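Local coordinates for TlmII (Streptoalloteichus hindustanus, PDB 4HVM), which takes part in tallysomycin biosynthesis and, as a protein of the nonribosomal peptide synthetase condensation family, probably binds phosphopantetheine, at residues 357-362 against 415-420; 277-282 against 300-305; 430-435 against 445-450; 350-355 against 408-413. All coordinates share one frame; numbering follows the deposited sequence.

In the fold
Interactions 1, 2 and 3 lie on one mixed six-stranded sheet. Its order runs 216-223, 427-434, 417-424, 359-361, 274-282, 297-305, so interaction 1 joins the two central strands, with interaction 2 at the 297-305 edge and interaction 3 where helix 445-459 covers the other half. Their centres sit about 10 Å (1 and 2), 11 Å (1 and 3) and 18 Å (2 and 3) apart. Along the chain interaction 2 closes first, interactions 4 and 1 interleave, and interaction 3 comes last. Interaction 4, about 14 Å from interaction 1 between centres, pairs the loops leading into strands 359-361 and 417-424, so residues distant in sequence enter the sheet together.

Interaction 1 of 4, residues 357-362 against 415-420; sequences WDVAVH and TTTDLS
His362 and Asp418 meet because each first torsion swings its polar group across the strand pair: the imidazole lies opposite its own carbonyl carbon (chi1 -56°), while the Asp418 carboxylate extends opposite its backbone nitrogen (chi1 -163°). The two side chains cross at roughly a right angle, with ring and carboxylate planes 37° apart. His362 NE2 donates to Asp418 OD2 at 3.2 Å on the syn side, staying close to the ring plane, and a weaker, more bent bond reaches Asp418 OD1. At the other ring nitrogen, ND1 bonds Glu280 of the next strand.

The backbones of strands 359-361 and 417-424 run parallel. Ala360 gives its N-H to Thr417 O and takes one from Leu419 N at its own O, 2.8 Å away; His362 N then bonds Leu419 O. Ahead of this ladder Asp358 O takes two backbone donors, Thr416 N and Thr417 N. The Asp358 carboxylate has its main partner in Arg205. On the opposite face from His362, Val359, Val361 and Leu419 pack against helix 241-255.

The ladder ties the backbones of Ala360, Leu419 and His362 together, and carboxylates at both NE2 (Asp418) and ND1 (Glu280) restrict the ring's rotation and would be expected to favour a doubly protonated imidazolium.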
loop_
_atom_site.group_PDB
_atom_site.type_symbol
_atom_site.label_atom_id
_atom_site.label_comp_id
_atom_site.label_asym_id
_atom_site.label_seq_id
_atom_site.Cartn_x
_atom_site.Cartn_y
_atom_site.Cartn_z
ATOM N N TRP A 357 3.821 13.519 -11.402
ATOM C CA TRP A 357 4.472 12.950 -10.224
ATOM C C TRP A 357 4.669 11.449 -10.422
ATOM O O TRP A 357 4.190 10.634 -9.637
ATOM C CB TRP A 357 3.687 13.250 -8.937
ATOM C CG TRP A 357 2.208 12.961 -8.995
ATOM C CD1 TRP A 357 1.601 11.747 -8.848
ATOM C CD2 TRP A 357 1.153 13.913 -9.185
ATOM N NE1 TRP A 357 0.238 11.881 -8.951
ATOM C CE2 TRP A 357 -0.062 13.201 -9.157
ATOM C CE3 TRP A 357 1.119 15.296 -9.383
ATOM C CZ2 TRP A 357 -1.298 13.826 -9.320
ATOM C CZ3 TRP A 357 -0.108 15.915 -9.544
ATOM C CH2 TRP A 357 -1.299 15.180 -9.511
ATOM N N ASP A 358 5.402 11.103 -11.479
ATOM C CA ASP A 358 5.494 9.724 -11.959
ATOM C C ASP A 358 6.498 8.841 -11.216
ATOM O O ASP A 358 6.952 7.826 -11.747
ATOM C CB ASP A 358 5.799 9.707 -13.460
ATOM C CG ASP A 358 7.109 10.390 -13.792
ATOM O OD1 ASP A 358 7.622 11.120 -12.919
ATOM O OD2 ASP A 358 7.623 10.203 -14.916
ATOM N N VAL A 359 6.841 9.221 -9.992
ATOM C CA VAL A 359 7.673 8.374 -9.148
ATOM C C VAL A 359 6.920 8.014 -7.876
ATOM O O VAL A 359 6.554 8.889 -7.091
ATOM C CB VAL A 359 8.997 9.062 -8.776
ATOM C CG1 VAL A 359 9.822 8.158 -7.876
ATOM C CG2 VAL A 359 9.773 9.434 -10.030
ATOM N N ALA A 360 6.682 6.722 -7.677
ATOM C CA ALA A 360 5.933 6.261 -6.515
ATOM C C ALA A 360 6.807 5.455 -5.567
ATOM O O ALA A 360 7.459 4.496 -5.974
ATOM C CB ALA A 360 4.729 5.440 -6.950
ATOM N N VAL A 361 6.819 5.857 -4.300
ATOM C CA VAL A 361 7.525 5.125 -3.259
ATOM C C VAL A 361 6.520 4.658 -2.220
ATOM O O VAL A 361 5.754 5.461 -1.694
ATOM C CB VAL A 361 8.579 6.000 -2.576
ATOM C CG1 VAL A 361 9.304 5.209 -1.502
ATOM C CG2 VAL A 361 9.560 6.535 -3.606
ATOM N N HIS A 362 6.519 3.363 -1.926
ATOM C CA HIS A 362 5.506 2.795 -1.042
ATOM C C HIS A 362 6.006 2.549 0.383
ATOM O O HIS A 362 7.154 2.858 0.713
ATOM C CB HIS A 362 4.925 1.518 -1.654
ATOM C CG HIS A 362 4.365 1.716 -3.030
ATOM N ND1 HIS A 362 3.205 2.422 -3.267
ATOM C CD2 HIS A 362 4.813 1.311 -4.242
ATOM C CE1 HIS A 362 2.960 2.440 -4.565
ATOM N NE2 HIS A 362 3.920 1.773 -5.179
ATOM N N THR A 415 2.799 6.463 -13.965
ATOM C CA THR A 415 3.953 6.233 -13.103
ATOM C C THR A 415 5.001 5.404 -13.836
ATOM O O THR A 415 4.708 4.318 -14.337
ATOM C CB THR A 415 3.556 5.527 -11.795
ATOM O OG1 THR A 415 2.545 6.293 -11.127
ATOM C CG2 THR A 415 4.765 5.382 -10.877
ATOM N N THR A 416 6.219 5.930 -13.909
ATOM C CA THR A 416 7.294 5.263 -14.636
ATOM C C THR A 416 8.279 4.557 -13.713
ATOM O O THR A 416 8.914 3.581 -14.106
ATOM C CB THR A 416 8.063 6.240 -15.545
ATOM O OG1 THR A 416 8.573 7.329 -14.765
ATOM C CG2 THR A 416 7.148 6.773 -16.636
ATOM N N THR A 417 8.410 5.055 -12.489
ATOM C CA THR A 417 9.273 4.420 -11.501
ATOM C C THR A 417 8.471 4.081 -10.250
ATOM O O THR A 417 8.042 4.971 -9.514
ATOM C CB THR A 417 10.468 5.318 -11.127
ATOM O OG1 THR A 417 11.245 5.600 -12.298
ATOM C CG2 THR A 417 11.351 4.634 -10.092
ATOM N N ASP A 418 8.266 2.788 -10.022
ATOM C CA ASP A 418 7.515 2.320 -8.865
ATOM C C ASP A 418 8.428 1.538 -7.925
ATOM O O ASP A 418 9.055 0.560 -8.327
ATOM C CB ASP A 418 6.344 1.445 -9.311
ATOM C CG ASP A 418 5.302 1.270 -8.228
ATOM O OD1 ASP A 418 5.538 0.470 -7.296
ATOM O OD2 ASP A 418 4.247 1.932 -8.312
ATOM N N LEU A 419 8.497 1.966 -6.670
ATOM C CA LEU A 419 9.432 1.367 -5.725
ATOM C C LEU A 419 8.727 0.912 -4.449
ATOM O O LEU A 419 8.097 1.711 -3.758
ATOM C CB LEU A 419 10.552 2.363 -5.407
ATOM C CG LEU A 419 11.880 1.824 -4.880
ATOM C CD1 LEU A 419 13.030 2.671 -5.405
ATOM C CD2 LEU A 419 11.883 1.802 -3.360
ATOM N N SER A 420 8.835 -0.378 -4.144
ATOM C CA SER A 420 8.191 -0.945 -2.965
ATOM C C SER A 420 9.172 -1.794 -2.160
ATOM O O SER A 420 10.135 -2.325 -2.711
ATOM C CB SER A 420 6.987 -1.790 -3.376
ATOM O OG SER A 420 6.309 -2.283 -2.234
HETATM O O HOH W 1 3.087 8.378 -8.837
#

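Interaction 2 of 4, residues 277-282 against 300-305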
loop_
_atom_site.group_PDB
_atom_site.type_symbol
_atom_site.label_atom_id
_atom_site.label_comp_id
_atom_site.label_asym_id
_atom_site.label_seq_id
_atom_site.Cartn_x
_atom_site.Cartn_y
_atom_site.Cartn_z
ATOM N N LEU A 277 7.332 13.382 -6.297
ATOM C CA LEU A 277 7.122 11.971 -6.004
ATOM C C LEU A 277 5.750 11.727 -5.388
ATOM O O LEU A 277 5.007 12.665 -5.102
ATOM C CB LEU A 277 8.200 11.451 -5.050
ATOM C CG LEU A 277 9.639 11.249 -5.526
ATOM C CD1 LEU A 277 10.361 12.563 -5.814
ATOM C CD2 LEU A 277 10.413 10.442 -4.497
ATOM N N SER A 278 5.428 10.458 -5.174
ATOM C CA SER A 278 4.192 10.082 -4.505
ATOM C C SER A 278 4.464 8.991 -3.476
ATOM O O SER A 278 5.172 8.026 -3.758
ATOM C CB SER A 278 3.157 9.596 -5.519
ATOM O OG SER A 278 2.018 9.062 -4.866
ATOM N N THR A 279 3.905 9.149 -2.281
ATOM C CA THR A 279 4.027 8.122 -1.252
ATOM C C THR A 279 2.745 8.037 -0.436
ATOM O O THR A 279 1.933 8.962 -0.450
ATOM C CB THR A 279 5.222 8.389 -0.316
ATOM O OG1 THR A 279 5.418 7.267 0.555
ATOM C CG2 THR A 279 4.989 9.641 0.514
ATOM N N GLU A 280 2.564 6.932 0.280
ATOM C CA GLU A 280 1.367 6.752 1.094
ATOM C C GLU A 280 1.547 7.295 2.508
ATOM O O GLU A 280 2.668 7.457 2.989
ATOM C CB GLU A 280 0.953 5.279 1.142
ATOM C CG GLU A 280 0.368 4.761 -0.158
ATOM C CD GLU A 280 1.303 3.817 -0.882
ATOM O OE1 GLU A 280 1.827 2.886 -0.233
ATOM O OE2 GLU A 280 1.512 4.007 -2.100
ATOM N N VAL A 281 0.426 7.586 3.160
ATOM C CA VAL A 281 0.421 8.050 4.540
ATOM C C VAL A 281 -0.709 7.370 5.301
ATOM O O VAL A 281 -1.849 7.364 4.842
ATOM C CB VAL A 281 0.238 9.579 4.615
ATOM C CG1 VAL A 281 -0.178 10.004 6.015
ATOM C CG2 VAL A 281 1.515 10.284 4.201
ATOM N N ASP A 282 -0.390 6.783 6.451
ATOM C CA ASP A 282 -1.398 6.152 7.293
ATOM C C ASP A 282 -2.010 7.217 8.191
ATOM O O ASP A 282 -1.320 7.809 9.022
ATOM C CB ASP A 282 -0.778 5.038 8.141
ATOM C CG ASP A 282 -1.821 4.135 8.774
ATOM O OD1 ASP A 282 -3.000 4.544 8.847
ATOM O OD2 ASP A 282 -1.464 3.015 9.197
ATOM N N VAL A 300 0.083 11.094 -0.761
ATOM C CA VAL A 300 0.420 12.513 -0.829
ATOM C C VAL A 300 1.463 12.775 -1.916
ATOM O O VAL A 300 2.352 11.956 -2.145
ATOM C CB VAL A 300 0.908 13.059 0.530
ATOM C CG1 VAL A 300 -0.174 12.893 1.581
ATOM C CG2 VAL A 300 2.179 12.359 0.967
ATOM N N VAL A 301 1.338 13.911 -2.593
ATOM C CA VAL A 301 2.288 14.296 -3.629
ATOM C C VAL A 301 3.180 15.420 -3.115
ATOM O O VAL A 301 2.689 16.464 -2.689
ATOM C CB VAL A 301 1.563 14.761 -4.902
ATOM C CG1 VAL A 301 2.565 15.209 -5.953
ATOM C CG2 VAL A 301 0.675 13.648 -5.436
ATOM N N PHE A 302 4.491 15.197 -3.138
ATOM C CA PHE A 302 5.446 16.186 -2.642
ATOM C C PHE A 302 6.632 16.331 -3.585
ATOM O O PHE A 302 6.934 15.421 -4.356
ATOM C CB PHE A 302 5.932 15.825 -1.235
ATOM C CG PHE A 302 6.731 14.555 -1.172
ATOM C CD1 PHE A 302 6.101 13.322 -1.175
ATOM C CD2 PHE A 302 8.113 14.595 -1.091
ATOM C CE1 PHE A 302 6.836 12.157 -1.115
ATOM C CE2 PHE A 302 8.850 13.434 -1.026
ATOM C CZ PHE A 302 8.212 12.214 -1.038
ATOM N N GLY A 303 7.303 17.476 -3.514
ATOM C CA GLY A 303 8.431 17.747 -4.383
ATOM C C GLY A 303 9.747 17.915 -3.646
ATOM O O GLY A 303 9.817 18.591 -2.621
ATOM N N VAL A 304 10.793 17.291 -4.175
ATOM C CA VAL A 304 12.139 17.457 -3.648
ATOM C C VAL A 304 12.879 18.506 -4.478
ATOM O O VAL A 304 13.051 18.345 -5.686
ATOM C CB VAL A 304 12.918 16.130 -3.681
ATOM C CG1 VAL A 304 14.277 16.296 -3.033
ATOM C CG2 VAL A 304 12.129 15.038 -2.981
ATOM N N ASP A 305 13.303 19.585 -3.828
ATOM C CA ASP A 305 14.020 20.651 -4.516
ATOM C C ASP A 305 15.496 20.303 -4.654
ATOM O O ASP A 305 16.227 20.271 -3.670
ATOM C CB ASP A 305 13.853 21.974 -3.770
ATOM C CG ASP A 305 14.416 23.152 -4.540
ATOM O OD1 ASP A 305 14.689 23.007 -5.752
ATOM O OD2 ASP A 305 14.578 24.228 -3.923
#
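The Phe302 ring reaches toward the neighbouring strand and offers one face to Leu277 CB, 4.1 Å from Phe302 CZ. Thr279 comes in obliquely beside it, its CG2 3.5 Å from Phe302 CE1. That ring position follows from a first torsion of 65°, which places Phe302 CG between its own backbone nitrogen and carbonyl carbon. The same Thr279 methyl lies alongside Val300, both side chains pointing one way, with Thr279 CG2 3.9 Å from Val300 CG2. Val281 then meets Val300 at about a right angle through their CG2 methyls.

Strand 297-305 is the outermost of the six-stranded sheet and 274-282 is its antiparallel neighbour, their directions here 137° apart. Leu277 pairs with Phe302, and Thr279 with Val300, through reciprocal backbone bonds; Leu277 N to Phe302 O is 2.8 Å. Between them Ser278 and Val301 form a non-hydrogen-bonded pair on the other face. Replacing Phe302 with an alanine would probably leave Leu277 CB and the Thr279 methyl without their shared apolar partner and open a gap toward helix 314-330. From that helix Phe325 meets the Phe302 ring edge-to-face, while Ala246 of helix 241-255 touches both Phe302 and Leu277.

Interaction 3 of 4, residues 430-435 against 445-450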
loop_
_atom_site.group_PDB
_atom_site.type_symbol
_atom_site.label_atom_id
_atom_site.label_comp_id
_atom_site.label_asym_id
_atom_site.label_seq_id
_atom_site.Cartn_x
_atom_site.Cartn_y
_atom_site.Cartn_z
ATOM N N ILE A 430 13.883 -4.681 -1.934
ATOM C CA ILE A 430 13.366 -3.551 -2.694
ATOM C C ILE A 430 12.909 -3.994 -4.084
ATOM O O ILE A 430 13.719 -4.413 -4.909
ATOM C CB ILE A 430 14.427 -2.446 -2.833
ATOM C CG1 ILE A 430 14.842 -1.936 -1.454
ATOM C CG2 ILE A 430 13.896 -1.310 -3.680
ATOM C CD1 ILE A 430 15.924 -0.874 -1.493
ATOM N N VAL A 431 11.607 -3.910 -4.338
ATOM C CA VAL A 431 11.066 -4.308 -5.632
ATOM C C VAL A 431 10.828 -3.091 -6.521
ATOM O O VAL A 431 10.044 -2.205 -6.182
ATOM C CB VAL A 431 9.757 -5.099 -5.484
ATOM C CG1 VAL A 431 9.280 -5.575 -6.841
ATOM C CG2 VAL A 431 9.949 -6.278 -4.546
ATOM N N LEU A 432 11.509 -3.055 -7.663
ATOM C CA LEU A 432 11.457 -1.898 -8.555
ATOM C C LEU A 432 10.705 -2.209 -9.838
ATOM O O LEU A 432 11.013 -3.182 -10.525
ATOM C CB LEU A 432 12.869 -1.422 -8.899
ATOM C CG LEU A 432 12.988 -0.339 -9.970
ATOM C CD1 LEU A 432 12.432 0.981 -9.466
ATOM C CD2 LEU A 432 14.435 -0.182 -10.417
ATOM N N ASP A 433 9.724 -1.371 -10.161
ATOM C CA ASP A 433 8.966 -1.504 -11.401
ATOM C C ASP A 433 9.209 -0.280 -12.278
ATOM O O ASP A 433 8.795 0.825 -11.938
ATOM C CB ASP A 433 7.474 -1.656 -11.102
ATOM C CG ASP A 433 7.158 -2.934 -10.345
ATOM O OD1 ASP A 433 7.703 -3.997 -10.711
ATOM O OD2 ASP A 433 6.376 -2.874 -9.374
ATOM N N GLN A 434 9.885 -0.473 -13.406
ATOM C CA GLN A 434 10.256 0.650 -14.264
ATOM C C GLN A 434 9.660 0.586 -15.662
ATOM O O GLN A 434 9.279 -0.478 -16.143
ATOM C CB GLN A 434 11.778 0.771 -14.366
ATOM C CG GLN A 434 12.421 1.412 -13.157
ATOM C CD GLN A 434 13.559 2.344 -13.530
ATOM O OE1 GLN A 434 13.426 3.566 -13.455
ATOM N NE2 GLN A 434 14.687 1.769 -13.930
ATOM N N ARG A 435 9.579 1.749 -16.298
ATOM C CA ARG A 435 9.223 1.855 -17.706
ATOM C C ARG A 435 10.177 2.855 -18.349
ATOM O O ARG A 435 10.006 4.066 -18.199
ATOM C CB ARG A 435 7.775 2.321 -17.868
ATOM C CG ARG A 435 6.759 1.462 -17.136
ATOM C CD ARG A 435 5.340 1.755 -17.590
ATOM N NE ARG A 435 4.365 0.993 -16.815
ATOM C CZ ARG A 435 3.227 0.512 -17.304
ATOM N NH1 ARG A 435 2.913 0.705 -18.578
ATOM N NH2 ARG A 435 2.405 -0.170 -16.517
ATOM N N ALA A 445 20.435 -0.300 -13.000
ATOM C CA ALA A 445 21.472 0.675 -12.688
ATOM C C ALA A 445 21.015 1.565 -11.540
ATOM O O ALA A 445 21.830 2.179 -10.850
ATOM C CB ALA A 445 21.788 1.515 -13.912
ATOM N N LEU A 446 19.701 1.629 -11.349
ATOM C CA LEU A 446 19.111 2.363 -10.242
ATOM C C LEU A 446 19.374 1.617 -8.939
ATOM O O LEU A 446 19.717 2.223 -7.924
ATOM C CB LEU A 446 17.607 2.533 -10.469
ATOM C CG LEU A 446 16.821 3.524 -9.607
ATOM C CD1 LEU A 446 15.587 3.994 -10.359
ATOM C CD2 LEU A 446 16.416 2.921 -8.273
ATOM N N LEU A 447 19.213 0.300 -8.971
ATOM C CA LEU A 447 19.375 -0.508 -7.768
ATOM C C LEU A 447 20.826 -0.623 -7.307
ATOM O O LEU A 447 21.092 -0.758 -6.113
ATOM C CB LEU A 447 18.762 -1.896 -7.953
ATOM C CG LEU A 447 17.236 -1.922 -8.063
ATOM C CD1 LEU A 447 16.721 -3.347 -8.000
ATOM C CD2 LEU A 447 16.599 -1.072 -6.977
ATOM N N ASP A 448 21.760 -0.574 -8.252
ATOM C CA ASP A 448 23.176 -0.544 -7.910
ATOM C C ASP A 448 23.525 0.813 -7.315
ATOM O O ASP A 448 24.433 0.926 -6.491
ATOM C CB ASP A 448 24.046 -0.820 -9.137
ATOM C CG ASP A 448 23.985 -2.269 -9.586
ATOM O OD1 ASP A 448 24.472 -3.148 -8.841
ATOM O OD2 ASP A 448 23.465 -2.527 -10.693
ATOM N N GLY A 449 22.796 1.841 -7.741
ATOM C CA GLY A 449 22.983 3.184 -7.222
ATOM C C GLY A 449 22.466 3.330 -5.803
ATOM O O GLY A 449 23.143 3.892 -4.942
ATOM N N LEU A 450 21.261 2.824 -5.562
ATOM C CA LEU A 450 20.674 2.846 -4.229
ATOM C C LEU A 450 21.514 2.041 -3.247
ATOM O O LEU A 450 21.703 2.451 -2.104
ATOM C CB LEU A 450 19.252 2.288 -4.250
ATOM C CG LEU A 450 18.152 3.103 -4.923
ATOM C CD1 LEU A 450 16.792 2.463 -4.682
ATOM C CD2 LEU A 450 18.162 4.533 -4.423
#
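Strand 430-434, carrying Ile430 and Leu432, faces the first turns of helix 445-450, which holds Leu446 and Leu447; the two axes come within 10.3 Å and run at 144° to one another. No hydrogen bond crosses; the contact is mostly apolar, made by Ile430, Leu432, Leu446 and Leu447. Leu432 and Leu447 lie alongside, running opposite ways, so that the Leu432 CD2 methyl is 4.1 Å from Leu447 CG. Leu432 CD2 also reaches Leu446 CB at 4.2 Å and thereby fits between two consecutive helix residues. Two residues earlier on the same face of the strand, Ile430 CG2 approaches Leu447 CD2 at 4.3 Å.

At the other end Gln434 crosses Leu446 obliquely. Its chain bends at the second torsion, which leaves Gln434 OE1 3.8 Å from Leu446 CD1; this contact is not a polar one for OE1, whose hydrogen bond goes to Thr417 OG1 of the adjoining strand. Trp252 of helix 241-255 packs against Leu446, and Leu447 also reaches Ser218 and Leu220 on the edge strand 216-223.

Strand 427-434 is the last strand of the sheet in chain order, followed by a helix packed roughly antiparallel on it, as in the alpha/beta sandwich of the chloramphenicol acetyltransferase-like fold to which condensation domains belong.

Interaction 4 of 4, residues 350-355 against 408-413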
loop_
_atom_site.group_PDB
_atom_site.type_symbol
_atom_site.label_atom_id
_atom_site.label_comp_id
_atom_site.label_asym_id
_atom_site.label_seq_id
_atom_site.Cartn_x
_atom_site.Cartn_y
_atom_site.Cartn_z
ATOM N N PRO A 350 -6.786 12.205 -18.029
ATOM C CA PRO A 350 -7.051 10.803 -17.691
ATOM C C PRO A 350 -6.736 9.882 -18.864
ATOM O O PRO A 350 -6.960 10.264 -20.015
ATOM C CB PRO A 350 -8.553 10.794 -17.398
ATOM C CG PRO A 350 -8.867 12.190 -16.992
ATOM C CD PRO A 350 -7.968 13.058 -17.818
ATOM N N PRO A 351 -6.216 8.678 -18.579
ATOM C CA PRO A 351 -5.930 8.184 -17.227
ATOM C C PRO A 351 -4.513 8.503 -16.743
ATOM O O PRO A 351 -4.109 8.006 -15.692
ATOM C CB PRO A 351 -6.089 6.674 -17.386
ATOM C CG PRO A 351 -5.621 6.418 -18.782
ATOM C CD PRO A 351 -6.021 7.629 -19.595
ATOM N N ARG A 352 -3.773 9.310 -17.498
ATOM C CA ARG A 352 -2.412 9.687 -17.117
ATOM C C ARG A 352 -2.409 10.780 -16.044
ATOM O O ARG A 352 -1.864 11.863 -16.256
ATOM C CB ARG A 352 -1.640 10.185 -18.338
ATOM C CG ARG A 352 -1.605 9.219 -19.505
ATOM C CD ARG A 352 -0.586 8.114 -19.288
ATOM N NE ARG A 352 -0.437 7.287 -20.483
ATOM C CZ ARG A 352 -1.181 6.217 -20.748
ATOM N NH1 ARG A 352 -2.128 5.834 -19.901
ATOM N NH2 ARG A 352 -0.977 5.529 -21.864
ATOM N N VAL A 353 -3.008 10.489 -14.892
ATOM C CA VAL A 353 -3.177 11.489 -13.836
ATOM C C VAL A 353 -1.925 11.698 -12.986
ATOM O O VAL A 353 -1.831 12.674 -12.240
ATOM C CB VAL A 353 -4.360 11.142 -12.911
ATOM C CG1 VAL A 353 -5.668 11.167 -13.683
ATOM C CG2 VAL A 353 -4.145 9.783 -12.258
ATOM N N ALA A 354 -0.968 10.782 -13.097
ATOM C CA ALA A 354 0.246 10.850 -12.288
ATOM C C ALA A 354 1.474 11.221 -13.114
ATOM O O ALA A 354 2.604 11.051 -12.663
ATOM C CB ALA A 354 0.475 9.529 -11.565
ATOM N N ALA A 355 1.248 11.737 -14.318
ATOM C CA ALA A 355 2.336 12.074 -15.234
ATOM C C ALA A 355 3.285 13.122 -14.661
ATOM O O ALA A 355 4.471 13.142 -14.992
ATOM C CB ALA A 355 1.776 12.542 -16.564
ATOM N N GLY A 408 -6.935 -4.017 -25.112
ATOM C CA GLY A 408 -7.263 -3.903 -23.704
ATOM C C GLY A 408 -7.419 -2.454 -23.296
ATOM O O GLY A 408 -6.835 -1.562 -23.911
ATOM N N THR A 409 -8.213 -2.215 -22.259
ATOM C CA THR A 409 -8.440 -0.857 -21.782
ATOM C C THR A 409 -7.232 -0.350 -21.004
ATOM O O THR A 409 -6.854 -0.915 -19.977
ATOM C CB THR A 409 -9.699 -0.762 -20.903
ATOM O OG1 THR A 409 -10.828 -1.270 -21.627
ATOM C CG2 THR A 409 -9.965 0.683 -20.505
ATOM N N ASP A 410 -6.631 0.723 -21.509
ATOM C CA ASP A 410 -5.456 1.323 -20.890
ATOM C C ASP A 410 -5.842 2.179 -19.683
ATOM O O ASP A 410 -6.501 3.209 -19.826
ATOM C CB ASP A 410 -4.699 2.165 -21.921
ATOM C CG ASP A 410 -3.383 2.704 -21.392
ATOM O OD1 ASP A 410 -2.853 2.149 -20.404
ATOM O OD2 ASP A 410 -2.877 3.684 -21.979
ATOM N N THR A 411 -5.430 1.745 -18.496
ATOM C CA THR A 411 -5.728 2.476 -17.268
ATOM C C THR A 411 -4.460 2.819 -16.487
ATOM O O THR A 411 -4.514 3.059 -15.281
ATOM C CB THR A 411 -6.690 1.691 -16.351
ATOM O OG1 THR A 411 -6.048 0.496 -15.883
ATOM C CG2 THR A 411 -7.974 1.331 -17.095
ATOM N N TRP A 412 -3.324 2.835 -17.177
ATOM C CA TRP A 412 -2.044 3.164 -16.557
ATOM C C TRP A 412 -1.998 4.644 -16.178
ATOM O O TRP A 412 -2.297 5.504 -17.005
ATOM C CB TRP A 412 -0.905 2.802 -17.517
ATOM C CG TRP A 412 0.452 3.253 -17.083
ATOM C CD1 TRP A 412 1.054 3.010 -15.886
ATOM C CD2 TRP A 412 1.393 4.004 -17.861
ATOM N NE1 TRP A 412 2.307 3.576 -15.863
ATOM C CE2 TRP A 412 2.539 4.192 -17.065
ATOM C CE3 TRP A 412 1.373 4.543 -19.152
ATOM C CZ2 TRP A 412 3.655 4.896 -17.515
ATOM C CZ3 TRP A 412 2.481 5.241 -19.597
ATOM C CH2 TRP A 412 3.607 5.411 -18.782
ATOM N N ASP A 413 -1.629 4.940 -14.932
ATOM C CA ASP A 413 -1.694 6.316 -14.430
ATOM C C ASP A 413 -0.522 7.197 -14.855
ATOM O O ASP A 413 -0.554 8.412 -14.665
ATOM C CB ASP A 413 -1.881 6.358 -12.902
ATOM C CG ASP A 413 -0.712 5.747 -12.136
ATOM O OD1 ASP A 413 0.303 5.372 -12.762
ATOM O OD2 ASP A 413 -0.811 5.651 -10.893
#
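Arg352 reaches Asp410 and Trp412 although its CB points away from 408-413. From CB the chain takes CG to the side opposite its carbonyl carbon (chi1 -55°), and a bend at the second torsion (chi2 -79°) folds it back across the neighbouring loop. Arg352 CD then passes 3.9 Å from Trp412 O. Next along, Arg352 NE comes to 3.5 Å from Trp412 CE3. At the guanidinium, Trp412 CE3 stands over one face, 3.4 Å from Arg352 CZ, yet the guanidinium and indole planes are 55° apart, so the two groups are not stacked in parallel. Both terminal nitrogens reach Asp410 OD2, NH1 weakly and NH2 well; NH1 also makes a weak bond to Trp412 O. The salt bridge from Arg352 NH2 to Asp410 OD2, 2.7 Å long, uses the syn lone pair and lies nearly in the guanidinium plane.

Nearer the backbone, Arg352 is the centre of an inverse gamma turn and begins a type I turn, which presents Ala354 N to Asp413 O at 2.9 Å. Pro351, after a cis peptide bond, rests its CG 3.5 Å from Asp410 O. A methionine in place of Arg352 would probably leave the Asp410 carboxylate without its positive mate and freer to turn, and Trp412 without the flat group against its CE3.

Arg435 makes a cation-pi contact with Trp412, while Arg352 touches it obliquely. Because the contact lies at the surface, solvent would be expected to weaken the ion pair, whereas the neutral backbone bond from Ala354 to Asp413 joins the loops without depending on charge.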